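Local coordinates for hypothetical protein (Pseudomonas aeruginosa, PDB 2H9F) that probably acts as a methylaconitate isomerase of the PrpF family, at residues F193-V199 against I331-L335. Numbering follows the deposited sequence.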
loop_
_atom_site.group_PDB
_atom_site.type_symbol
_atom_site.label_atom_id
_atom_site.label_comp_id
_atom_site.label_asym_id
_atom_site.label_seq_id
_atom_site.Cartn_x
_atom_site.Cartn_y
_atom_site.Cartn_z
ATOM N N PHE A 193 2.658 -26.496 29.985
ATOM C CA PHE A 193 1.408 -26.945 30.592
ATOM C C PHE A 193 1.314 -26.360 31.975
ATOM O O PHE A 193 1.810 -26.941 32.934
ATOM C CB PHE A 193 1.364 -28.457 30.653
ATOM C CG PHE A 193 1.290 -29.090 29.291
ATOM C CD1 PHE A 193 0.137 -29.001 28.559
ATOM C CD2 PHE A 193 2.399 -29.731 28.740
ATOM C CE1 PHE A 193 0.062 -29.569 27.286
ATOM C CE2 PHE A 193 2.335 -30.269 27.488
ATOM C CZ PHE A 193 1.173 -30.188 26.762
ATOM N N PRO A 194 0.712 -25.173 32.079
ATOM C CA PRO A 194 0.702 -24.502 33.371
ATOM C C PRO A 194 -0.020 -25.259 34.468
ATOM O O PRO A 194 0.299 -25.055 35.632
ATOM C CB PRO A 194 0.011 -23.172 33.088
ATOM C CG PRO A 194 -0.717 -23.367 31.811
ATOM C CD PRO A 194 0.078 -24.363 31.025
ATOM N N THR A 195 -0.971 -26.129 34.131
ATOM C CA THR A 195 -1.596 -26.935 35.195
ATOM C C THR A 195 -0.736 -28.126 35.575
ATOM O O THR A 195 -1.000 -28.762 36.575
ATOM C CB THR A 195 -2.968 -27.465 34.796
ATOM O OG1 THR A 195 -2.800 -28.432 33.762
ATOM C CG2 THR A 195 -3.834 -26.321 34.295
ATOM N N GLY A 196 0.284 -28.433 34.785
ATOM C CA GLY A 196 1.066 -29.647 34.980
ATOM C C GLY A 196 0.445 -30.898 34.378
ATOM O O GLY A 196 0.986 -31.980 34.531
ATOM N N ASN A 197 -0.677 -30.770 33.676
ATOM C CA ASN A 197 -1.339 -31.936 33.089
ATOM C C ASN A 197 -1.598 -31.727 31.637
ATOM O O ASN A 197 -1.865 -30.595 31.225
ATOM C CB ASN A 197 -2.679 -32.186 33.775
ATOM C CG ASN A 197 -2.531 -32.376 35.246
ATOM O OD1 ASN A 197 -1.678 -33.142 35.694
ATOM N ND2 ASN A 197 -3.365 -31.688 36.018
ATOM N N LEU A 198 -1.554 -32.824 30.877
ATOM C CA LEU A 198 -1.821 -32.804 29.448
ATOM C C LEU A 198 -3.281 -32.622 29.163
ATOM O O LEU A 198 -3.651 -32.086 28.114
ATOM C CB LEU A 198 -1.362 -34.117 28.818
ATOM C CG LEU A 198 0.149 -34.398 28.848
ATOM C CD1 LEU A 198 0.423 -35.737 28.168
ATOM C CD2 LEU A 198 0.955 -33.273 28.192
ATOM N N VAL A 199 -4.109 -33.117 30.078
ATOM C CA VAL A 199 -5.559 -32.948 30.019
ATOM C C VAL A 199 -6.076 -32.733 31.422
ATOM O O VAL A 199 -5.621 -33.393 32.352
ATOM C CB VAL A 199 -6.246 -34.175 29.396
ATOM C CG1 VAL A 199 -7.716 -33.924 29.232
ATOM C CG2 VAL A 199 -5.605 -34.501 28.062
ATOM N N ILE A 331 2.650 -33.722 21.256
ATOM C CA ILE A 331 2.848 -34.150 22.634
ATOM C C ILE A 331 1.784 -35.207 22.921
ATOM O O ILE A 331 0.596 -34.913 23.003
ATOM C CB ILE A 331 2.843 -32.984 23.656
ATOM C CG1 ILE A 331 4.082 -32.105 23.461
ATOM C CG2 ILE A 331 2.921 -33.491 25.121
ATOM C CD1 ILE A 331 4.034 -30.793 24.160
ATOM N N PRO A 332 2.212 -36.465 23.030
ATOM C CA PRO A 332 1.225 -37.518 23.128
ATOM C C PRO A 332 0.397 -37.431 24.382
ATOM O O PRO A 332 0.930 -37.256 25.474
ATOM C CB PRO A 332 2.064 -38.795 23.102
ATOM C CG PRO A 332 3.390 -38.398 23.403
ATOM C CD PRO A 332 3.581 -37.002 23.041
ATOM N N GLY A 333 -0.910 -37.537 24.226
ATOM C CA GLY A 333 -1.825 -37.498 25.369
ATOM C C GLY A 333 -2.699 -36.262 25.421
ATOM O O GLY A 333 -3.708 -36.257 26.121
ATOM N N THR A 334 -2.312 -35.194 24.716
ATOM C CA THR A 334 -3.146 -33.995 24.673
ATOM C C THR A 334 -4.387 -34.303 23.864
ATOM O O THR A 334 -4.434 -35.271 23.084
ATOM C CB THR A 334 -2.434 -32.755 24.052
ATOM O OG1 THR A 334 -2.258 -32.966 22.654
ATOM C CG2 THR A 334 -1.110 -32.483 24.720
ATOM N N LEU A 335 -5.405 -33.478 24.051
ATOM C CA LEU A 335 -6.648 -33.640 23.315
ATOM C C LEU A 335 -6.408 -33.465 21.831
ATOM O O LEU A 335 -7.087 -34.094 21.023
ATOM C CB LEU A 335 -7.722 -32.647 23.810
ATOM C CG LEU A 335 -8.286 -32.786 25.227
ATOM C CD1 LEU A 335 -9.462 -31.772 25.434
ATOM C CD2 LEU A 335 -8.704 -34.264 25.480
#
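With chi1 at -67° in Phe-193 and -65° in Leu-198, both side chains swing their CG atoms opposite the carbonyl carbon and reach toward the 331-335 turn, where Ile-331 and Thr-334 receive them. Ile-331 approaches the phenyl ring from the opposite direction, its CD1 at the ring edge, near the plane, 3.8 Å from Phe-193 CE2. Thr-334 CG2 comes in obliquely, 3.8 Å from Phe-193 CZ. Over one face of the same ring lies Leu-198 CD2, displaced toward the rim, and this methyl also touches Ile-331 CG2 at 3.7 Å. The other branch of Leu-198 reaches the backbone of the type II turn, with CD1 3.1 Å from Pro-332 O and 4.0 Å from Gly-333 CA. Gly-333, with its positive phi of 112°, brings its bare CA up to that methyl within the turn. Farther along, Val-199 CG2 approaches Gly-333 O at 3.2 Å, while its CG1 lies 3.9 Å from Leu-335 CD2, the two side chains crossing at about a right angle. Trp-370, on strand 369-386, packs against Phe-193, Leu-198 and Ile-331, and Thr-213 of strand 208-216 hydrogen-bonds through OG1 to both Leu-198 O and Leu-335 N, joining the 193-199 loop to the first residue of helix 335-339. Thr-334 turns its methyl to the phenyl ring and its hydroxyl to Ala-328 O and Asn-337 N, N-capping helix 335-339. The direct interface is therefore held by apolar and van der Waals contacts, whereas Thr-213 provides a hydrogen-bonded link between the loop before strand 200-204 and the start of this helix.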